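Local atomic coordinates of decaprenyl diphosphate synthase (Rhodobacter capsulatus, PDB entry 3MZV), a protein that probably makes long-chain all-trans prenyl diphosphates for quinone side chains by adding isopentenyl diphosphate units to an allylic primer with the aid of magnesium. Residues B[24-29]-B[76-80]; B[31-35]-B[122-126]; B[46-50]-B[87-91]. One frame throughout, in Å; residues are numbered along the deposited sequence.

Contact 1 (B[24-29]-B[76-80])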
# COMPACT_ATOMS: atom_id res chain seq x y z
N ALA B 24 18.38 14.00 10.32
CA ALA B 24 18.63 13.43 9.02
C ALA B 24 17.42 12.59 8.56
O ALA B 24 17.11 12.53 7.37
CB ALA B 24 19.94 12.60 9.05
N VAL B 25 16.74 11.93 9.49
CA VAL B 25 15.52 11.19 9.16
C VAL B 25 14.43 12.15 8.63
O VAL B 25 13.93 11.97 7.52
CB VAL B 25 15.03 10.34 10.37
CG1 VAL B 25 13.64 9.80 10.16
CG2 VAL B 25 16.04 9.18 10.59
N ASN B 26 14.13 13.16 9.44
CA ASN B 26 13.19 14.23 9.10
C ASN B 26 13.48 14.75 7.67
O ASN B 26 12.56 14.83 6.83
CB ASN B 26 13.25 15.36 10.18
CG ASN B 26 12.62 14.97 11.52
OD1 ASN B 26 11.82 14.06 11.58
ND2 ASN B 26 12.96 15.70 12.59
N ALA B 27 14.75 15.02 7.36
CA ALA B 27 15.16 15.49 6.04
C ALA B 27 14.86 14.56 4.84
O ALA B 27 14.41 15.01 3.76
CB ALA B 27 16.64 15.84 6.07
N LEU B 28 15.14 13.28 5.01
CA LEU B 28 14.92 12.29 3.99
C LEU B 28 13.43 12.10 3.74
O LEU B 28 13.02 11.89 2.59
CB LEU B 28 15.58 10.97 4.44
CG LEU B 28 16.00 9.93 3.41
CD1 LEU B 28 16.80 10.47 2.20
CD2 LEU B 28 16.81 8.87 4.23
N ILE B 29 12.64 12.15 4.81
CA ILE B 29 11.17 12.07 4.76
C ILE B 29 10.58 13.21 3.91
O ILE B 29 9.76 12.98 3.00
CB ILE B 29 10.57 12.08 6.20
CG1 ILE B 29 10.81 10.72 6.88
CG2 ILE B 29 9.02 12.37 6.18
CD1 ILE B 29 10.09 10.55 8.21
N VAL B 76 19.66 5.81 8.84
CA VAL B 76 18.74 6.93 8.55
C VAL B 76 17.66 6.56 7.52
O VAL B 76 16.43 6.68 7.77
CB VAL B 76 19.52 8.20 8.15
CG1 VAL B 76 18.52 9.31 7.80
CG2 VAL B 76 20.41 8.66 9.36
N HIS B 77 18.10 5.97 6.42
CA HIS B 77 17.20 5.46 5.39
C HIS B 77 16.21 4.46 5.98
O HIS B 77 15.01 4.52 5.71
CB HIS B 77 17.95 4.79 4.25
CG HIS B 77 18.95 5.67 3.56
ND1 HIS B 77 20.02 6.24 4.22
CD2 HIS B 77 19.05 6.06 2.26
CE1 HIS B 77 20.72 6.96 3.36
NE2 HIS B 77 20.14 6.88 2.17
N LEU B 78 16.69 3.53 6.81
CA LEU B 78 15.83 2.52 7.38
C LEU B 78 14.80 3.12 8.35
O LEU B 78 13.61 2.72 8.33
CB LEU B 78 16.67 1.46 8.12
CG LEU B 78 17.56 0.62 7.17
CD1 LEU B 78 18.45 -0.40 7.90
CD2 LEU B 78 16.69 -0.09 6.20
N ALA B 79 15.26 4.02 9.20
CA ALA B 79 14.36 4.74 10.14
C ALA B 79 13.27 5.54 9.39
O ALA B 79 12.08 5.49 9.79
CB ALA B 79 15.12 5.62 11.09
N ALA B 80 13.65 6.23 8.30
CA ALA B 80 12.67 6.93 7.47
C ALA B 80 11.63 5.94 6.85
O ALA B 80 10.43 6.19 6.85
CB ALA B 80 13.35 7.71 6.41
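The backbone bond from Ala80 N to Val76 O, 2.9 Å long, closes the helical turn on which Ala24, Val25, Leu28 and Ile29 rest. Val76 points into the contact. Val76 CG1 stands anti to the backbone N (chi1 178°), which brings it down on the main chain of 24-29, 3.5 Å from Ala24 C, with the Ala24 methyl group close by. Val25 slides past Val76 in the opposite sense. Val25 CG2 meets both Val76 CG1 and the methyl of Ala79, 3.7 Å from Ala79 CB, while the other branch, CG1, lies against the backbone of Ala80. The short segments cross at -63° with their axes 8.7 Å apart, and the small side chains of Ala79 and Ala80 allow the branched residues to settle close to the helix. In the all-helical isoprenoid synthase fold, this contact lays helix 19-32 across the beginning of helix 74-96. One turn farther along helix 19-32, Leu28 extends CD2 over one face of the His77 ring as a CH-pi contact, 4.0 Å from the ring centroid and 15° off the normal. Leu28 CD2 also lies 3.6 Å from His77 CA. His77 is further steadied by an edge-to-face contact with Phe74 and a weak hydrogen bond from ND1 to Pro73 O. Ile29 CG1 reaches Ala80 CB, and Leu131 of helix 114-133 touches Leu28, His77 and Ala80.

Contact 2 (B[31-35]-B[122-126])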
# COMPACT_ATOMS: atom_id res chain seq x y z
N GLU B 31 12.15 14.96 1.76
CA GLU B 31 12.64 14.78 0.40
C GLU B 31 11.84 13.71 -0.36
O GLU B 31 11.42 13.95 -1.51
CB GLU B 31 14.15 14.51 0.43
CG GLU B 31 14.80 13.95 -0.80
CD GLU B 31 16.18 13.35 -0.46
OE1 GLU B 31 16.88 13.95 0.41
OE2 GLU B 31 16.57 12.29 -1.04
N ARG B 32 11.57 12.56 0.25
CA ARG B 32 10.94 11.47 -0.48
C ARG B 32 9.40 11.51 -0.52
O ARG B 32 8.80 10.79 -1.34
CB ARG B 32 11.43 10.10 0.07
CG ARG B 32 12.93 9.86 -0.06
CD ARG B 32 13.43 10.04 -1.48
NE ARG B 32 14.89 9.90 -1.52
CZ ARG B 32 15.53 8.83 -1.96
NH1 ARG B 32 14.85 7.77 -2.43
NH2 ARG B 32 16.86 8.83 -1.95
N MET B 33 8.75 12.31 0.34
CA MET B 33 7.28 12.42 0.32
C MET B 33 6.84 13.43 -0.75
O MET B 33 5.66 13.65 -0.96
CB MET B 33 6.71 12.84 1.67
CG MET B 33 6.92 14.34 1.96
SD MET B 33 6.74 14.92 3.69
CE MET B 33 5.79 13.86 4.67
N SER B 34 7.81 14.04 -1.41
CA SER B 34 7.53 15.10 -2.37
C SER B 34 6.98 14.50 -3.68
O SER B 34 7.23 13.32 -4.03
CB SER B 34 8.79 15.93 -2.60
OG SER B 34 9.68 15.27 -3.48
N SER B 35 6.19 15.31 -4.39
CA SER B 35 5.62 14.87 -5.65
C SER B 35 5.65 16.05 -6.58
O SER B 35 5.18 17.11 -6.22
CB SER B 35 4.18 14.35 -5.45
OG SER B 35 3.46 14.35 -6.68
N ASP B 122 -0.41 4.86 -0.35
CA ASP B 122 0.28 4.02 -1.36
C ASP B 122 1.59 4.68 -1.89
O ASP B 122 2.64 4.02 -2.08
CB ASP B 122 -0.64 3.71 -2.56
CG ASP B 122 -1.80 2.77 -2.21
OD1 ASP B 122 -1.73 2.09 -1.20
OD2 ASP B 122 -2.77 2.69 -3.00
N TYR B 123 1.49 5.97 -2.18
CA TYR B 123 2.63 6.76 -2.60
C TYR B 123 3.79 6.68 -1.61
O TYR B 123 4.92 6.46 -2.03
CB TYR B 123 2.25 8.23 -2.81
CG TYR B 123 3.33 9.04 -3.52
CD1 TYR B 123 3.56 8.88 -4.88
CD2 TYR B 123 4.16 9.92 -2.80
CE1 TYR B 123 4.54 9.62 -5.54
CE2 TYR B 123 5.13 10.67 -3.47
CZ TYR B 123 5.33 10.51 -4.82
OH TYR B 123 6.30 11.24 -5.49
N LEU B 124 3.52 6.85 -0.33
CA LEU B 124 4.55 6.81 0.69
C LEU B 124 5.15 5.41 0.84
O LEU B 124 6.36 5.26 1.01
CB LEU B 124 3.99 7.24 2.04
CG LEU B 124 3.35 8.65 2.02
CD1 LEU B 124 2.87 9.03 3.38
CD2 LEU B 124 4.34 9.65 1.45
N PHE B 125 4.29 4.41 0.80
CA PHE B 125 4.75 3.05 0.87
C PHE B 125 5.72 2.76 -0.28
O PHE B 125 6.77 2.17 -0.07
CB PHE B 125 3.57 2.09 0.80
CG PHE B 125 3.96 0.67 1.11
CD1 PHE B 125 3.99 -0.30 0.12
CD2 PHE B 125 4.40 0.32 2.38
CE1 PHE B 125 4.37 -1.62 0.40
CE2 PHE B 125 4.79 -0.99 2.67
CZ PHE B 125 4.77 -1.98 1.65
N ALA B 126 5.35 3.11 -1.49
CA ALA B 126 6.20 2.91 -2.66
C ALA B 126 7.54 3.66 -2.56
O ALA B 126 8.61 3.10 -2.79
CB ALA B 126 5.45 3.33 -3.94
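Tyr123 OH donates a 2.7 Å hydrogen bond to Ser34 O, the one polar link between 31-35 and 122-126. The carbonyl oxygen lies at the edge of the phenol, in the ring plane. Seen from the carbonyl, the hydroxyl makes a C=O...donor angle of 144° and is tilted 15° from the carbonyl plane. Ser35 CB lies close to the same hydroxyl, oblique to the ring, and Met33 O sits near the ring plane 3.9 Å from Tyr123 CE2. Beside this bond the contact is apolar, with Leu124 CD2 resting 4.0 Å from Met33 CB. The phenol is directed here by a first torsion of -168°, which sets CG anti to the backbone N. A phenylalanine in its place would probably leave Ser34 O without its donor and Arg127, whose NH2 also bonds this hydroxyl, without that acceptor.

Farther out, Ser34 OG returns to Glu31 O at 2.9 Å, pinning the chain as it leaves helix 19-32. Arg32 NE forms a salt bridge with Glu31 OE2, and its NH2 forms another with Asp134. Ser35 OG bonds Ala38 N and Glu153 of the second subunit, so this linker joins helix 114-133 while also reaching the dimer interface of the polyprenyl synthase. Bonded to the Arg127 guanidinium as well as to a carbonyl acceptor, the buried phenol is likely to be polarised into a stronger donor.

Contact 3 (B[46-50]-B[87-91])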
# COMPACT_ATOMS: atom_id res chain seq x y z
N ALA B 46 2.34 15.92 5.13
CA ALA B 46 2.61 16.98 6.09
C ALA B 46 1.60 16.90 7.21
O ALA B 46 1.97 16.80 8.37
CB ALA B 46 2.54 18.37 5.40
N HIS B 47 0.33 16.89 6.82
CA HIS B 47 -0.81 16.99 7.76
C HIS B 47 -0.88 15.84 8.78
O HIS B 47 -1.43 16.01 9.86
CB HIS B 47 -2.13 17.12 6.96
CG HIS B 47 -3.36 17.17 7.82
ND1 HIS B 47 -3.89 18.35 8.31
CD2 HIS B 47 -4.17 16.18 8.28
CE1 HIS B 47 -4.96 18.08 9.03
NE2 HIS B 47 -5.15 16.77 9.03
N LEU B 48 -0.32 14.67 8.45
CA LEU B 48 -0.30 13.56 9.42
C LEU B 48 0.92 13.62 10.35
O LEU B 48 0.82 13.28 11.53
CB LEU B 48 -0.36 12.20 8.70
CG LEU B 48 -0.62 10.99 9.62
CD1 LEU B 48 -1.81 11.20 10.58
CD2 LEU B 48 -0.83 9.71 8.78
N ILE B 49 2.07 14.05 9.82
CA ILE B 49 3.32 14.02 10.56
C ILE B 49 3.43 15.22 11.51
O ILE B 49 3.84 15.07 12.67
CB ILE B 49 4.56 13.92 9.62
CG1 ILE B 49 4.64 12.51 9.01
CG2 ILE B 49 5.84 14.25 10.37
CD1 ILE B 49 5.41 12.41 7.68
N GLU B 50 3.04 16.40 11.03
CA GLU B 50 3.00 17.62 11.87
C GLU B 50 1.85 17.60 12.90
O GLU B 50 1.65 18.59 13.61
CB GLU B 50 2.94 18.89 10.99
CG GLU B 50 4.30 19.44 10.54
CD GLU B 50 4.89 18.69 9.34
OE1 GLU B 50 4.76 17.45 9.27
OE2 GLU B 50 5.50 19.35 8.47
N THR B 87 3.23 5.64 8.76
CA THR B 87 2.35 6.70 8.34
C THR B 87 1.32 6.20 7.32
O THR B 87 0.12 6.53 7.39
CB THR B 87 3.16 7.90 7.77
OG1 THR B 87 4.10 8.38 8.74
CG2 THR B 87 2.26 9.03 7.37
N ALA B 88 1.79 5.43 6.33
CA ALA B 88 0.90 4.79 5.35
C ALA B 88 -0.13 3.95 6.03
O ALA B 88 -1.31 4.00 5.63
CB ALA B 88 1.75 3.90 4.30
N THR B 89 0.28 3.16 7.04
CA THR B 89 -0.62 2.29 7.82
C THR B 89 -1.74 3.10 8.51
O THR B 89 -2.94 2.74 8.50
CB THR B 89 0.16 1.43 8.85
OG1 THR B 89 1.01 0.52 8.15
CG2 THR B 89 -0.85 0.61 9.70
N LEU B 90 -1.34 4.24 9.10
CA LEU B 90 -2.31 5.12 9.77
C LEU B 90 -3.29 5.69 8.78
O LEU B 90 -4.48 5.71 9.06
CB LEU B 90 -1.61 6.28 10.48
CG LEU B 90 -0.76 5.86 11.67
CD1 LEU B 90 -0.09 7.11 12.25
CD2 LEU B 90 -1.53 5.11 12.76
N LEU B 91 -2.82 6.17 7.63
CA LEU B 91 -3.71 6.73 6.63
C LEU B 91 -4.76 5.71 6.21
O LEU B 91 -5.94 6.06 6.02
CB LEU B 91 -2.96 7.21 5.40
CG LEU B 91 -2.25 8.56 5.49
CD1 LEU B 91 -1.17 8.69 4.46
CD2 LEU B 91 -3.30 9.73 5.39
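Leu48 and Thr87 form the tightest apolar pairing between 46-50 and 87-91, Leu48 CD2 coming within 3.5 Å of Thr87 CG2, closer than usual for two methyl groups. The two side chains slide past each other in opposite directions. Leu48 CD2 makes most of the contact, 3.9 Å from Leu90 CB and 3.8 Å from Leu91 CG, received by three residues of a single turn of helix 74-96. With CG of Leu48 anti to the backbone N (chi1 -168°), the branch is carried toward helix 74-96. Ile49 adds a looser touch, crossing Thr87 at about a right angle with CG1 4.2 Å from Thr87 OG1.

The contact itself is apolar, and the nearby polar bonds are made by each segment on its own side. Thr87 O accepts Leu91 N at 3.0 Å while also lying 3.6 Å from Leu48 CD2, and Thr87 OG1 turns back to bond Glu83 O, which leaves its methyl to face Leu48. In 46-50, Glu50 N closes on Ala46 O at 2.9 Å.

Helix 74-96 runs on from this contact into the DDVVD sequence, the first aspartate-rich motif of this family, which in its relatives binds the magnesium ions and the allylic diphosphate. Around the pair, Leu124 of helix 114-133 packs on Thr87, Ser117 and Val120 of that helix touch Leu91, Ala108 of helix 108-111 also meets Leu91, and Arg102 of strand 101-102 lies against both Leu48 and Leu90.

From the N terminus, helix 19-32 supplies 24-29 to contact 1 and leads directly into 31-35 of contact 2; 46-50 of contact 3 follows on helix 40-49. The partners then come in the order 76-80, 87-91 and 122-126. Contact 1 closes the first loop, and it crosses contacts 2 and 3, whereas contact 3 is nested inside the longer loop closed by contact 2. Helix 74-96 serves contacts 1 and 3, and helix 114-133 serves contact 2. Ile49 CD1 joins all three, meeting Ile29 CG2 at 3.9 Å and also packing on Met33 CE. Leu124 also touches Thr87, joining helices 114-133 and 74-96, the two that receive helices 19-32 and 40-49 and the linker between them.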